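Local coordinates for protein glycerophosphodiester phosphodiesterase (Parabacteroides distasonis, PDB 3NO3) that belongs to the glycerophosphodiester phosphodiesterase family, builds on a TIM-barrel fold and carries a magnesium ion held by acidic side chains, at residues L104-T109 and S137-A142; A9-W14 and V52-D57. All coordinates share one frame; numbering follows the deposited sequence. Where two conformers were deposited one is given.

Both segments of contact 2 precede those of contact 1 in the chain, and the contact centres lie about 16 Å apart. All belong to loops of one TIM barrel: 9-14 follows strand 6-9, while 52-57 continues from strand 50-52, the antiparallel partner of strand 37-44. In contact 1 the loops leave strands 99-104 and 133-137. Strand 37-44, bearing the magnesium ligands Glu39 and Asp41, pairs with both 6-9 and 99-104; the third ligand, Glu103, directly precedes contact 1, so both contacts border the metal site. They touch where Lys105 NZ meets His54 O at 2.9 Å. Magnesium is about 5 Å from the His54 side chain and about 9 Å from that of Ser137.

Contact 1: residues L104-T109 and S137-A142; sequences LKSHDT and SFNMDA
Ser137 and Leu104 join two neighbouring beta-alpha loops of a TIM barrel, just beyond the ends of the parallel strands 99-104 and 133-137, in a largely buried contact of hydroxyls, one carbonyl, the Asn139 amide and a small apolar patch. Ser137 OG donates to Leu104 O at 2.8 Å; the C=O...O angle is 154°, with the donor tilted 18° from the carbonyl plane. The same hydroxyl accepts from Asn139 N at 3.0 Å, an ST turn that bends the chain out of the strand toward helix 140-149. Leu104 O takes a second bond from a water that in turn accepts from Phe138 N, so this carbonyl is gripped by two donors.

On the apolar side, Leu104 reaches across with one branch, CD2 packing against Ala142 CB in the first turn of the helix, while Val42, Ser120 and Phe146 also touch the leucine side chain. Farther along, in one of two conformers of Ser106, its OG lies beside Asn139 ND2 and a second water bonded to both links the loops, a tentative bridge. Asn139 is the N-cap of helix 140-149. With CG anti to the backbone N (chi1 -170°), its amide lies between the loop and the helix start: ND2 donates to the water, and Asn139 OD1 accepts from Ala142 N at 2.9 Å, in the carbonyl plane, on a lone pair.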
# COMPACT_ATOMS: atom_id res chain seq x y z
N LEU A 104 0.30 4.96 4.63
CA LEU A 104 0.49 5.67 5.92
C LEU A 104 -0.74 5.35 6.79
O LEU A 104 -1.89 5.66 6.42
CB LEU A 104 0.65 7.18 5.76
CG LEU A 104 1.07 7.96 7.00
CD1 LEU A 104 2.47 7.47 7.56
CD2 LEU A 104 1.04 9.51 6.69
N LYS A 105 -0.49 4.77 7.95
CA LYS A 105 -1.55 4.48 8.94
C LYS A 105 -2.11 5.77 9.49
O LYS A 105 -1.44 6.81 9.47
CB LYS A 105 -0.98 3.65 10.07
CG LYS A 105 -0.49 2.25 9.64
CD LYS A 105 -1.63 1.29 9.24
CE LYS A 105 -2.65 1.00 10.37
NZ LYS A 105 -3.38 -0.28 10.07
N SER A 106 -3.34 5.70 9.97
CA SER A 106 -4.01 6.85 10.55
C SER A 106 -3.40 7.23 11.92
O SER A 106 -3.24 6.35 12.80
CB SER A 106 -5.50 6.54 10.74
OG SER A 106 -6.21 7.71 11.12
N HIS A 107 -3.10 8.52 12.08
CA HIS A 107 -2.56 9.11 13.30
C HIS A 107 -3.64 9.83 14.05
O HIS A 107 -4.80 9.86 13.60
CB HIS A 107 -1.30 9.96 12.97
CG HIS A 107 -0.15 9.11 12.55
ND1 HIS A 107 -0.19 8.39 11.38
CD2 HIS A 107 1.00 8.79 13.17
CE1 HIS A 107 0.91 7.65 11.30
NE2 HIS A 107 1.64 7.87 12.38
N ASP A 108 -3.29 10.35 15.22
CA ASP A 108 -4.30 10.70 16.26
C ASP A 108 -4.99 12.08 16.17
O ASP A 108 -5.98 12.32 16.86
CB ASP A 108 -3.71 10.39 17.66
CG ASP A 108 -2.49 11.26 18.04
OD1 ASP A 108 -2.31 12.40 17.50
OD2 ASP A 108 -1.67 10.77 18.86
N THR A 109 -4.53 12.93 15.27
CA THR A 109 -5.16 14.20 14.95
C THR A 109 -4.90 14.54 13.52
O THR A 109 -3.95 13.97 12.93
CB THR A 109 -4.56 15.40 15.74
OG1 THR A 109 -3.19 15.60 15.34
CG2 THR A 109 -4.67 15.23 17.26
N SER A 137 -3.89 5.81 1.92
CA SER A 137 -4.21 5.97 3.35
C SER A 137 -5.72 5.94 3.56
O SER A 137 -6.47 6.40 2.71
CB SER A 137 -3.65 7.30 3.90
OG SER A 137 -3.81 7.42 5.30
N PHE A 138 -6.16 5.41 4.69
CA PHE A 138 -7.52 5.65 5.15
C PHE A 138 -7.79 7.05 5.61
O PHE A 138 -8.96 7.43 5.73
CB PHE A 138 -7.88 4.72 6.34
CG PHE A 138 -8.08 3.27 5.92
CD1 PHE A 138 -9.32 2.83 5.48
CD2 PHE A 138 -7.04 2.37 5.95
CE1 PHE A 138 -9.51 1.50 5.07
CE2 PHE A 138 -7.23 1.03 5.57
CZ PHE A 138 -8.46 0.62 5.13
N ASN A 139 -6.73 7.80 5.96
CA ASN A 139 -6.88 9.10 6.57
C ASN A 139 -6.87 10.21 5.56
O ASN A 139 -5.87 10.39 4.83
CB ASN A 139 -5.74 9.35 7.59
CG ASN A 139 -5.99 10.59 8.41
OD1 ASN A 139 -5.60 11.70 8.02
ND2 ASN A 139 -6.70 10.42 9.54
N MSE A 140 -7.91 11.02 5.57
CA MSE A 140 -8.04 12.07 4.57
C MSE A 140 -7.04 13.20 4.76
O MSE A 140 -6.55 13.73 3.77
CB MSE A 140 -9.46 12.65 4.61
CG MSE A 140 -9.73 13.76 3.58
SE MSE A 140 -9.27 13.32 1.73
CE MSE A 140 -10.80 12.20 1.40
N ASP A 141 -6.71 13.52 6.01
CA ASP A 141 -5.69 14.57 6.28
C ASP A 141 -4.30 14.15 5.78
O ASP A 141 -3.59 14.98 5.18
CB ASP A 141 -5.69 14.97 7.77
CG ASP A 141 -7.07 15.46 8.23
OD1 ASP A 141 -7.47 16.52 7.73
OD2 ASP A 141 -7.73 14.79 9.04
N ALA A 142 -3.96 12.86 5.94
CA ALA A 142 -2.71 12.34 5.39
C ALA A 142 -2.68 12.43 3.86
O ALA A 142 -1.72 12.90 3.31
CB ALA A 142 -2.49 10.87 5.82
O HOH W 1 -4.19 4.05 6.34
O HOH W 2 -8.47 7.96 9.69

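Contact 2: residues A9-W14 and V52-D57; sequences AHRGYW and VYHDND
Arg11 stacks its guanidinium flat on the imidazole of His54, a contact between two loops at the magnesium-bearing mouth of the TIM barrel. Arg11 CB leaves the third residue of the type II turn from Ala9 to Gly12, the position where such a turn calls for positive phi; Gly12 N closes the turn by donating to Ala9 O at 3.0 Å. Next along the side chain, Arg11 CG rests 4.0 Å above the plane of the His10 ring, over its centre. From CG to NE the chain is extended, carrying the flat end across to the other loop. Arg11 NE comes only to the margin of His54, 4.1 Å from His54 CB and CG. Arg11 CZ lies closer, 3.6 Å from His54 CG, and Arg11 NH1 is 3.7 Å from His54 CD2. Arg11 NH2 goes deepest, 3.1 Å above the imidazole plane and over its centre, with His54 CE1 its nearest atom at 3.2 Å.

The planes are 21° apart and the group centres 3.7 Å, a flat stack in which the guanidinium presents its face. On the histidine side, a chi1 of 166° sets the ring beside its own carbonyl carbon and lays its face against the guanidinium. Gln21 OE1 takes a hydrogen bond from Arg11 NH1, holding the guanidinium from outside the pair, while Asp41 makes a long, weak ion pair with Arg11 NE.

Around the stack, Arg11 N donates to the magnesium ligand Glu39, and His54 touches the ligand Asp41, both on strand 37-44. Helix 24-32 meets the arginine loop through Ser26 OG, bonded to Arg11 O.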
# COMPACT_ATOMS: atom_id res chain seq x y z
N ALA A 9 1.30 -7.23 -3.96
CA ALA A 9 1.48 -8.11 -2.81
C ALA A 9 1.22 -7.34 -1.53
O ALA A 9 2.08 -6.56 -1.06
CB ALA A 9 2.90 -8.71 -2.80
N HIS A 10 0.03 -7.55 -0.96
CA HIS A 10 -0.42 -6.95 0.29
C HIS A 10 0.54 -7.36 1.42
O HIS A 10 0.70 -8.57 1.66
CB HIS A 10 -1.82 -7.50 0.63
CG HIS A 10 -2.48 -6.81 1.80
ND1 HIS A 10 -3.00 -7.49 2.88
CD2 HIS A 10 -2.80 -5.50 1.98
CE1 HIS A 10 -3.58 -6.62 3.69
NE2 HIS A 10 -3.44 -5.40 3.18
N ARG A 11 1.15 -6.37 2.09
CA ARG A 11 2.17 -6.59 3.17
C ARG A 11 3.42 -7.34 2.67
O ARG A 11 4.11 -7.98 3.45
CB ARG A 11 1.55 -7.27 4.40
CG ARG A 11 0.34 -6.48 4.93
CD ARG A 11 -0.40 -7.10 6.07
NE ARG A 11 -1.65 -6.37 6.30
CZ ARG A 11 -2.57 -6.69 7.23
NH1 ARG A 11 -2.40 -7.68 8.08
NH2 ARG A 11 -3.66 -5.97 7.32
N GLY A 12 3.67 -7.25 1.37
CA GLY A 12 4.67 -8.05 0.68
C GLY A 12 4.24 -9.47 0.50
O GLY A 12 3.14 -9.86 0.89
N TYR A 13 5.11 -10.27 -0.11
CA TYR A 13 4.75 -11.67 -0.27
C TYR A 13 5.10 -12.39 1.03
O TYR A 13 6.23 -12.84 1.22
CB TYR A 13 5.42 -12.33 -1.47
CG TYR A 13 4.94 -13.73 -1.84
CD1 TYR A 13 3.74 -14.29 -1.37
CD2 TYR A 13 5.67 -14.49 -2.75
CE1 TYR A 13 3.32 -15.54 -1.75
CE2 TYR A 13 5.23 -15.76 -3.15
CZ TYR A 13 4.05 -16.27 -2.64
OH TYR A 13 3.61 -17.51 -3.04
N TRP A 14 4.09 -12.46 1.90
CA TRP A 14 4.24 -13.01 3.23
C TRP A 14 3.75 -14.44 3.39
O TRP A 14 4.22 -15.10 4.30
CB TRP A 14 3.62 -12.11 4.28
CG TRP A 14 2.15 -11.97 4.21
CD1 TRP A 14 1.47 -11.06 3.49
CD2 TRP A 14 1.18 -12.75 4.92
NE1 TRP A 14 0.14 -11.23 3.65
CE2 TRP A 14 -0.09 -12.26 4.54
CE3 TRP A 14 1.24 -13.80 5.83
CZ2 TRP A 14 -1.29 -12.80 5.01
CZ3 TRP A 14 0.04 -14.34 6.32
CH2 TRP A 14 -1.20 -13.84 5.90
N VAL A 52 7.63 0.21 10.20
CA VAL A 52 6.80 -0.55 9.29
C VAL A 52 6.11 -1.67 10.06
O VAL A 52 6.77 -2.60 10.58
CB VAL A 52 7.60 -1.12 8.13
CG1 VAL A 52 6.69 -1.89 7.16
CG2 VAL A 52 8.27 0.01 7.37
N TYR A 53 4.78 -1.56 10.18
CA TYR A 53 3.96 -2.56 10.91
C TYR A 53 2.46 -2.28 10.68
O TYR A 53 2.07 -1.12 10.56
CB TYR A 53 4.28 -2.52 12.44
CG TYR A 53 3.85 -3.78 13.17
CD1 TYR A 53 4.58 -4.96 13.05
CD2 TYR A 53 2.70 -3.80 13.94
CE1 TYR A 53 4.20 -6.11 13.68
CE2 TYR A 53 2.30 -4.97 14.62
CZ TYR A 53 3.06 -6.12 14.47
OH TYR A 53 2.69 -7.26 15.10
N HIS A 54 1.64 -3.33 10.57
CA HIS A 54 0.22 -3.13 10.27
C HIS A 54 -0.58 -2.63 11.48
O HIS A 54 -1.22 -1.58 11.42
CB HIS A 54 -0.48 -4.38 9.73
CG HIS A 54 -1.98 -4.25 9.75
ND1 HIS A 54 -2.66 -3.29 9.02
CD2 HIS A 54 -2.92 -4.92 10.47
CE1 HIS A 54 -3.96 -3.40 9.27
NE2 HIS A 54 -4.14 -4.37 10.15
N ASP A 55 -0.59 -3.41 12.55
CA ASP A 55 -1.49 -3.10 13.68
C ASP A 55 -1.00 -1.87 14.46
O ASP A 55 0.21 -1.52 14.43
CB ASP A 55 -1.61 -4.29 14.60
CG ASP A 55 -2.49 -5.43 14.01
OD1 ASP A 55 -3.71 -5.21 13.82
OD2 ASP A 55 -1.96 -6.52 13.82
N ASN A 56 -1.92 -1.20 15.12
CA ASN A 56 -1.56 -0.03 15.92
C ASN A 56 -0.78 -0.41 17.18
O ASN A 56 -0.08 0.43 17.69
CB ASN A 56 -2.81 0.76 16.30
CG ASN A 56 -3.48 1.44 15.09
OD1 ASN A 56 -2.82 2.00 14.23
ND2 ASN A 56 -4.80 1.38 15.05
N ASP A 57 -0.87 -1.67 17.63
CA ASP A 57 -0.20 -2.15 18.84
C ASP A 57 0.63 -3.38 18.47
O ASP A 57 0.15 -4.22 17.72
CB ASP A 57 -1.24 -2.57 19.87
CG ASP A 57 -2.19 -1.44 20.21
OD1 ASP A 57 -1.81 -0.62 21.06
OD2 ASP A 57 -3.29 -1.33 19.60